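Local atomic coordinates of alternansucrase (Leuconostoc mesenteroides, PDB entry 6HVG), a protein that belongs to glycoside hydrolase family 70 and combines a TIM-barrel-type core with choline-binding-like repeats and a bound calcium ion. Residues G834-K839 and V1065-K1070; E1047-F1052 and T1130-D1135. All blocks are in the same frame, centred on the assembly; numbering follows the deposited sequence.

Both contacts fasten loops on the same parallel-stranded barrel, about 10 Å apart between centres. Interaction 1 joins the loop between helices 826-829 and 844-857, which follows barrel strand 821-825, to helix 1063-1075; it is partly buried, with Y836 and I1067 inside and K1070 exposed. Interaction 2, whose touching residues are all buried, joins the loop after strand 1045-1047 to the loop leading into helix 1135-1147. Their chemistry differs accordingly: interaction 1 is apolar, an aromatic ring and a thioether against aliphatic branches, whereas interaction 2 brings a lysine, partly through a water, to backbone carbonyls, and a tyrosine hydroxyl near an aromatic ring. The two meet where Y836 OH makes a probable hydrogen bond of 3.1 Å to G1048 O.

Interaction 1 of 2, residues G834-K839 and V1065-K1070; sequences GQYMEK and VVIATK
Y836 and M837 set their side chains against V1066, I1067 and K1070 on helix 1063-1075. Both occupy the middle of a type II beta turn that runs from Q835 to E838 and is closed by the bond from E838 N to Q835 O (3.2 Å). Y836 comes first and buries the larger area. With CG anti to the backbone N (chi1 -171°), its ring turns an edge to V1066: CD2 lies 3.8 Å from V1066 CG1, and V1066 CB also lies in the ring plane. Farther out, CE2 approaches I1067 CG1 obliquely at 3.6 Å; the hydroxyl lies along the same isoleucine branch, OH being 3.7 Å from I1067 CG1, and bonds G1048 O. The ring of Y826 meets that of Y836 nearly parallel. M837 follows at a positive phi of 60°; its SD rests 4.0 Å from V1066 CG1 and 4.2 Å from K1070 CG. V1066 CG1 touches both the ring and the sulfur. On the helix, V1066 O accepts both K1070 N and T1069 OG1. In fold terms, a beta-alpha loop of the TIM-type barrel is packed on the helix of the next beta-alpha unit, which connects strands 1045-1047 and 1081-1083.

Interaction 2 of 2, residues E1047-F1052 and T1130-D1135; sequences EGFSNF and TKYGTD
K1131 and Y1132 reach across to the backbone of S1050 and N1051 and to the ring of F1049, joining two neighbouring beta-alpha connections of the TIM-type barrel: the loop after strand 1045-1047 and the long excursion between strand 1081-1083 and helix 1135-1147. The lysine can be followed outward. Its CB sits over the centre of the Y1132 ring, 4.2 Å above the plane. CG is anti to the backbone N (chi1 -175°), and from there CG, CD and CE run fully extended, making no close contact with 1047-1052 until the ammonium group arrives. NZ then stands 3.5 Å from N1051 O, at an angle too poor for a hydrogen bond. Its bonds go instead to the backbone oxygens of Q1053 and L1106 and to a water, NZ to water O 2.8 Å. With two carbonyls and a water as partners, the buried ammonium group is probably well solvated by oxygen atoms. That water donates in turn to S1050 O (2.8 Å). Beside it, Y1132 OH lies 4.3 Å from F1049 CD2, obliquely to the ring, and bonds N1108 O. Each loop is also braced from within by an ST turn: S1050 OG, which is bonded to E832 O as well, accepts F1052 N at 3.2 Å. In the other turn, T1130 OG1 accepts Y1132 N at 3.0 Å and donates to G1133 O at 3.1 Å, meeting a lone pair in the carbonyl plane.

Interaction 1 of 2, residues G834-K839 and V1065-K1070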
ATOM      1  N   GLY A 834     -10.300   0.489  22.062  1.00 56.16           N
ATOM      2  CA  GLY A 834     -10.361   0.433  23.496  1.00 56.28           C
ATOM      3  C   GLY A 834     -10.156  -0.987  23.956  1.00 56.98           C
ATOM      4  O   GLY A 834      -9.425  -1.756  23.343  1.00 53.42           O
ATOM      5  N   GLN A 835     -10.838  -1.334  25.035  1.00 60.84           N
ATOM      6  CA  GLN A 835     -10.613  -2.575  25.752  1.00 58.73           C
ATOM      7  C   GLN A 835     -11.426  -3.723  25.162  1.00 56.05           C
ATOM      8  O   GLN A 835     -12.451  -3.501  24.530  1.00 57.28           O
ATOM      9  CB  GLN A 835     -10.980  -2.352  27.215  1.00 61.33           C
ATOM     10  CG  GLN A 835     -10.048  -1.375  27.894  1.00 63.57           C
ATOM     11  CD  GLN A 835      -8.675  -1.959  28.129  1.00 63.60           C
ATOM     12  OE1 GLN A 835      -7.671  -1.324  27.855  1.00 63.86           O
ATOM     13  NE2 GLN A 835      -8.630  -3.173  28.657  1.00 65.70           N
ATOM     14  N   TYR A 836     -10.962  -4.951  25.370  1.00 54.64           N
ATOM     15  CA  TYR A 836     -11.604  -6.123  24.767  1.00 53.43           C
ATOM     16  C   TYR A 836     -12.973  -6.323  25.357  1.00 55.01           C
ATOM     17  O   TYR A 836     -13.113  -6.429  26.570  1.00 57.51           O
ATOM     18  CB  TYR A 836     -10.762  -7.388  24.966  1.00 52.77           C
ATOM     19  CG  TYR A 836     -11.262  -8.591  24.182  1.00 52.25           C
ATOM     20  CD1 TYR A 836     -11.264  -8.595  22.796  1.00 51.28           C
ATOM     21  CD2 TYR A 836     -11.737  -9.721  24.829  1.00 51.58           C
ATOM     22  CE1 TYR A 836     -11.715  -9.684  22.087  1.00 48.26           C
ATOM     23  CE2 TYR A 836     -12.183 -10.823  24.120  1.00 48.18           C
ATOM     24  CZ  TYR A 836     -12.173 -10.796  22.752  1.00 47.57           C
ATOM     25  OH  TYR A 836     -12.630 -11.884  22.050  1.00 48.62           O
ATOM     26  N   MET A 837     -13.985  -6.358  24.492  1.00 58.79           N
ATOM     27  CA  MET A 837     -15.375  -6.526  24.900  1.00 60.76           C
ATOM     28  C   MET A 837     -15.857  -5.421  25.838  1.00 62.87           C
ATOM     29  O   MET A 837     -16.722  -5.654  26.677  1.00 64.39           O
ATOM     30  CB  MET A 837     -15.561  -7.908  25.537  1.00 62.88           C
ATOM     31  CG  MET A 837     -16.283  -8.880  24.629  1.00 64.80           C
ATOM     32  SD  MET A 837     -16.133 -10.597  25.179  1.00 59.62           S
ATOM     33  CE  MET A 837     -15.537 -11.198  23.597  1.00 66.26           C
ATOM     34  N   GLU A 838     -15.301  -4.219  25.693  1.00 64.62           N
ATOM     35  CA  GLU A 838     -15.630  -3.116  26.599  1.00 68.61           C
ATOM     36  C   GLU A 838     -17.066  -2.667  26.448  1.00 65.57           C
ATOM     37  O   GLU A 838     -17.724  -2.316  27.439  1.00 68.58           O
ATOM     38  CB  GLU A 838     -14.721  -1.901  26.372  1.00 73.36           C
ATOM     39  CG  GLU A 838     -14.969  -0.778  27.375  1.00 79.97           C
ATOM     40  CD  GLU A 838     -13.842   0.226  27.449  1.00 85.22           C
ATOM     41  OE1 GLU A 838     -13.537   0.850  26.405  1.00 89.97           O
ATOM     42  OE2 GLU A 838     -13.274   0.389  28.555  1.00 88.78           O
ATOM     43  N   LYS A 839     -17.530  -2.633  25.203  1.00 60.31           N
ATOM     44  CA  LYS A 839     -18.850  -2.149  24.904  1.00 62.07           C
ATOM     45  C   LYS A 839     -19.367  -2.805  23.637  1.00 59.86           C
ATOM     46  O   LYS A 839     -18.691  -2.795  22.635  1.00 59.10           O
ATOM     47  CB  LYS A 839     -18.823  -0.626  24.738  1.00 65.98           C
ATOM     48  CG  LYS A 839     -20.212   0.008  24.714  1.00 72.94           C
ATOM     49  CD  LYS A 839     -20.176   1.471  24.307  1.00 75.48           C
ATOM     50  CE  LYS A 839     -21.579   2.011  24.089  1.00 77.52           C
ATOM     51  NZ  LYS A 839     -21.539   3.367  23.474  1.00 77.48           N
ATOM     52  N   VAL A1065      -7.794 -13.401  29.153  1.00 60.21           N
ATOM     53  CA  VAL A1065      -8.429 -13.533  30.461  1.00 58.07           C
ATOM     54  C   VAL A1065      -9.933 -13.392  30.281  1.00 54.71           C
ATOM     55  O   VAL A1065     -10.707 -14.251  30.708  1.00 57.41           O
ATOM     56  CB  VAL A1065      -7.898 -12.483  31.461  1.00 60.26           C
ATOM     57  CG1 VAL A1065      -8.732 -12.475  32.737  1.00 60.39           C
ATOM     58  CG2 VAL A1065      -6.422 -12.744  31.783  1.00 61.28           C
ATOM     59  N   VAL A1066     -10.337 -12.327  29.601  1.00 52.51           N
ATOM     60  CA  VAL A1066     -11.756 -12.093  29.296  1.00 51.67           C
ATOM     61  C   VAL A1066     -12.381 -13.265  28.527  1.00 50.22           C
ATOM     62  O   VAL A1066     -13.481 -13.674  28.848  1.00 51.16           O
ATOM     63  CB  VAL A1066     -11.974 -10.758  28.545  1.00 48.50           C
ATOM     64  CG1 VAL A1066     -13.410 -10.605  28.086  1.00 48.07           C
ATOM     65  CG2 VAL A1066     -11.613  -9.591  29.452  1.00 49.67           C
ATOM     66  N   ILE A1067     -11.683 -13.817  27.538  1.00 48.61           N
ATOM     67  CA  ILE A1067     -12.221 -14.939  26.759  1.00 47.73           C
ATOM     68  C   ILE A1067     -12.534 -16.119  27.681  1.00 49.98           C
ATOM     69  O   ILE A1067     -13.574 -16.760  27.517  1.00 50.87           O
ATOM     70  CB  ILE A1067     -11.278 -15.357  25.598  1.00 47.11           C
ATOM     71  CG1 ILE A1067     -11.250 -14.278  24.511  1.00 47.73           C
ATOM     72  CG2 ILE A1067     -11.720 -16.664  24.946  1.00 48.18           C
ATOM     73  CD1 ILE A1067     -10.072 -14.382  23.557  1.00 46.44           C
ATOM     74  N   ALA A1068     -11.670 -16.383  28.662  1.00 50.59           N
ATOM     75  CA  ALA A1068     -11.903 -17.458  29.619  1.00 52.00           C
ATOM     76  C   ALA A1068     -13.172 -17.238  30.459  1.00 54.70           C
ATOM     77  O   ALA A1068     -13.991 -18.151  30.571  1.00 57.03           O
ATOM     78  CB  ALA A1068     -10.698 -17.644  30.521  1.00 52.04           C
ATOM     79  N   THR A1069     -13.350 -16.050  31.027  1.00 54.50           N
ATOM     80  CA  THR A1069     -14.562 -15.785  31.807  1.00 58.70           C
ATOM     81  C   THR A1069     -15.825 -15.846  30.924  1.00 59.35           C
ATOM     82  O   THR A1069     -16.866 -16.296  31.383  1.00 64.43           O
ATOM     83  CB  THR A1069     -14.512 -14.443  32.590  1.00 59.95           C
ATOM     84  OG1 THR A1069     -14.586 -13.340  31.680  1.00 62.23           O
ATOM     85  CG2 THR A1069     -13.227 -14.321  33.428  1.00 61.94           C
ATOM     86  N   LYS A1070     -15.714 -15.439  29.659  1.00 59.84           N
ATOM     87  CA  LYS A1070     -16.872 -15.311  28.747  1.00 61.34           C
ATOM     88  C   LYS A1070     -17.118 -16.480  27.752  1.00 59.77           C
ATOM     89  O   LYS A1070     -18.006 -16.391  26.905  1.00 61.08           O
ATOM     90  CB  LYS A1070     -16.742 -14.005  27.940  1.00 62.08           C
ATOM     91  CG  LYS A1070     -17.592 -12.846  28.423  1.00 62.22           C
ATOM     92  CD  LYS A1070     -17.036 -12.143  29.644  1.00 64.32           C
ATOM     93  CE  LYS A1070     -17.864 -10.891  29.949  1.00 70.30           C
ATOM     94  NZ  LYS A1070     -19.332 -11.178  30.158  1.00 67.73           N
TER

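Interaction 2 of 2, residues E1047-F1052 and T1130-D1135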
ATOM      1  N   GLU A1047     -14.237 -14.711  14.623  1.00 48.08           N
ATOM      2  CA  GLU A1047     -12.958 -14.039  14.541  1.00 47.95           C
ATOM      3  C   GLU A1047     -12.967 -13.026  15.646  1.00 46.12           C
ATOM      4  O   GLU A1047     -13.595 -11.968  15.513  1.00 47.37           O
ATOM      5  CB  GLU A1047     -12.872 -13.364  13.203  1.00 50.48           C
ATOM      6  CG  GLU A1047     -11.530 -12.721  12.941  1.00 55.96           C
ATOM      7  CD  GLU A1047     -11.582 -11.840  11.711  1.00 56.87           C
ATOM      8  OE1 GLU A1047     -12.674 -11.331  11.411  1.00 55.07           O
ATOM      9  OE2 GLU A1047     -10.553 -11.677  11.038  1.00 61.17           O
ATOM     10  N   GLY A1048     -12.292 -13.342  16.747  1.00 45.60           N
ATOM     11  CA  GLY A1048     -12.522 -12.638  18.020  1.00 48.47           C
ATOM     12  C   GLY A1048     -11.434 -11.661  18.463  1.00 48.02           C
ATOM     13  O   GLY A1048     -10.893 -11.811  19.536  1.00 50.03           O
ATOM     14  N   PHE A1049     -11.083 -10.712  17.613  1.00 47.29           N
ATOM     15  CA  PHE A1049     -10.137  -9.701  17.949  1.00 45.73           C
ATOM     16  C   PHE A1049     -10.265  -8.658  16.899  1.00 44.62           C
ATOM     17  O   PHE A1049     -10.828  -8.886  15.843  1.00 41.28           O
ATOM     18  CB  PHE A1049      -8.709 -10.255  17.963  1.00 49.13           C
ATOM     19  CG  PHE A1049      -8.179 -10.599  16.612  1.00 51.44           C
ATOM     20  CD1 PHE A1049      -8.515 -11.798  16.000  1.00 50.22           C
ATOM     21  CD2 PHE A1049      -7.313  -9.720  15.951  1.00 49.54           C
ATOM     22  CE1 PHE A1049      -8.035 -12.112  14.748  1.00 52.05           C
ATOM     23  CE2 PHE A1049      -6.811 -10.049  14.730  1.00 50.96           C
ATOM     24  CZ  PHE A1049      -7.171 -11.241  14.113  1.00 54.28           C
ATOM     25  N   SER A1050      -9.728  -7.497  17.209  1.00 51.47           N
ATOM     26  CA  SER A1050      -9.624  -6.387  16.272  1.00 51.37           C
ATOM     27  C   SER A1050      -8.204  -5.859  16.343  1.00 50.89           C
ATOM     28  O   SER A1050      -7.623  -5.807  17.431  1.00 49.31           O
ATOM     29  CB  SER A1050     -10.589  -5.313  16.690  1.00 51.79           C
ATOM     30  OG  SER A1050     -10.209  -4.053  16.190  1.00 55.23           O
ATOM     31  N   ASN A1051      -7.632  -5.498  15.198  1.00 51.69           N
ATOM     32  CA  ASN A1051      -6.282  -4.927  15.190  1.00 54.88           C
ATOM     33  C   ASN A1051      -6.140  -3.608  15.915  1.00 55.43           C
ATOM     34  O   ASN A1051      -5.020  -3.211  16.234  1.00 62.34           O
ATOM     35  CB  ASN A1051      -5.779  -4.726  13.771  1.00 54.04           C
ATOM     36  CG  ASN A1051      -5.273  -6.006  13.158  1.00 58.29           C
ATOM     37  OD1 ASN A1051      -4.693  -6.851  13.850  1.00 57.86           O
ATOM     38  ND2 ASN A1051      -5.453  -6.148  11.849  1.00 62.81           N
ATOM     39  N   PHE A1052      -7.259  -2.944  16.199  1.00 53.39           N
ATOM     40  CA  PHE A1052      -7.226  -1.623  16.771  1.00 51.87           C
ATOM     41  C   PHE A1052      -7.637  -1.534  18.225  1.00 50.08           C
ATOM     42  O   PHE A1052      -7.872  -0.451  18.744  1.00 52.22           O
ATOM     43  CB  PHE A1052      -8.018  -0.722  15.866  1.00 52.18           C
ATOM     44  CG  PHE A1052      -7.494  -0.736  14.457  1.00 53.85           C
ATOM     45  CD1 PHE A1052      -7.847  -1.729  13.587  1.00 55.62           C
ATOM     46  CD2 PHE A1052      -6.577   0.206  14.041  1.00 54.52           C
ATOM     47  CE1 PHE A1052      -7.325  -1.762  12.313  1.00 56.85           C
ATOM     48  CE2 PHE A1052      -6.079   0.206  12.759  1.00 54.56           C
ATOM     49  CZ  PHE A1052      -6.452  -0.787  11.893  1.00 56.41           C
ATOM     50  N   THR A1130       1.914 -10.322  26.031  1.00 53.54           N
ATOM     51  CA  THR A1130       1.648  -9.753  24.730  1.00 50.54           C
ATOM     52  C   THR A1130       0.522  -8.744  24.933  1.00 49.98           C
ATOM     53  O   THR A1130       0.221  -8.359  26.051  1.00 51.43           O
ATOM     54  CB  THR A1130       1.204 -10.837  23.737  1.00 50.45           C
ATOM     55  OG1 THR A1130      -0.023 -11.424  24.183  1.00 51.14           O
ATOM     56  CG2 THR A1130       2.258 -11.935  23.619  1.00 50.83           C
ATOM     57  N   LYS A1131      -0.080  -8.281  23.849  1.00 50.08           N
ATOM     58  CA  LYS A1131      -1.253  -7.423  23.941  1.00 52.38           C
ATOM     59  C   LYS A1131      -2.445  -8.198  24.518  1.00 54.38           C
ATOM     60  O   LYS A1131      -3.396  -7.613  25.039  1.00 56.29           O
ATOM     61  CB  LYS A1131      -1.600  -6.891  22.550  1.00 50.62           C
ATOM     62  CG  LYS A1131      -2.738  -5.895  22.495  1.00 50.54           C
ATOM     63  CD  LYS A1131      -2.758  -5.259  21.112  1.00 52.48           C
ATOM     64  CE  LYS A1131      -3.833  -4.203  20.955  1.00 50.67           C
ATOM     65  NZ  LYS A1131      -4.139  -3.986  19.518  1.00 48.08           N
ATOM     66  N   TYR A1132      -2.378  -9.520  24.414  1.00 57.21           N
ATOM     67  CA  TYR A1132      -3.478 -10.405  24.785  1.00 59.86           C
ATOM     68  C   TYR A1132      -3.255 -11.167  26.120  1.00 58.79           C
ATOM     69  O   TYR A1132      -4.148 -11.877  26.567  1.00 56.36           O
ATOM     70  CB  TYR A1132      -3.755 -11.367  23.609  1.00 57.88           C
ATOM     71  CG  TYR A1132      -3.892 -10.643  22.270  1.00 56.62           C
ATOM     72  CD1 TYR A1132      -4.983  -9.806  22.010  1.00 54.76           C
ATOM     73  CD2 TYR A1132      -2.917 -10.761  21.282  1.00 54.48           C
ATOM     74  CE1 TYR A1132      -5.100  -9.134  20.802  1.00 50.52           C
ATOM     75  CE2 TYR A1132      -3.024 -10.084  20.070  1.00 51.24           C
ATOM     76  CZ  TYR A1132      -4.108  -9.271  19.838  1.00 50.30           C
ATOM     77  OH  TYR A1132      -4.200  -8.586  18.639  1.00 49.71           O
ATOM     78  N   GLY A1133      -2.085 -10.990  26.743  1.00 56.97           N
ATOM     79  CA  GLY A1133      -1.797 -11.593  28.041  1.00 55.77           C
ATOM     80  C   GLY A1133      -0.629 -12.557  28.023  1.00 54.01           C
ATOM     81  O   GLY A1133       0.034 -12.726  27.015  1.00 53.47           O
ATOM     82  N   THR A1134      -0.387 -13.196  29.162  1.00 54.10           N
ATOM     83  CA  THR A1134       0.726 -14.133  29.309  1.00 56.49           C
ATOM     84  C   THR A1134       0.472 -15.453  28.576  1.00 55.64           C
ATOM     85  O   THR A1134      -0.613 -15.661  28.031  1.00 55.18           O
ATOM     86  CB  THR A1134       1.041 -14.410  30.796  1.00 58.74           C
ATOM     87  OG1 THR A1134      -0.039 -15.124  31.406  1.00 57.78           O
ATOM     88  CG2 THR A1134       1.287 -13.087  31.540  1.00 60.65           C
ATOM     89  N   ASP A1135       1.476 -16.332  28.558  1.00 57.00           N
ATOM     90  CA  ASP A1135       1.311 -17.668  27.978  1.00 57.96           C
ATOM     91  C   ASP A1135       0.311 -18.513  28.764  1.00 58.17           C
ATOM     92  O   ASP A1135      -0.433 -19.293  28.169  1.00 56.17           O
ATOM     93  CB  ASP A1135       2.647 -18.407  27.856  1.00 60.09           C
ATOM     94  CG  ASP A1135       3.340 -18.604  29.187  1.00 62.62           C
ATOM     95  OD1 ASP A1135       3.610 -17.583  29.844  1.00 68.05           O
ATOM     96  OD2 ASP A1135       3.630 -19.772  29.563  1.00 62.82           O
TER
HETATM   97  O   HOH W   1      -5.170  -6.374  18.555  1.00 54.60           O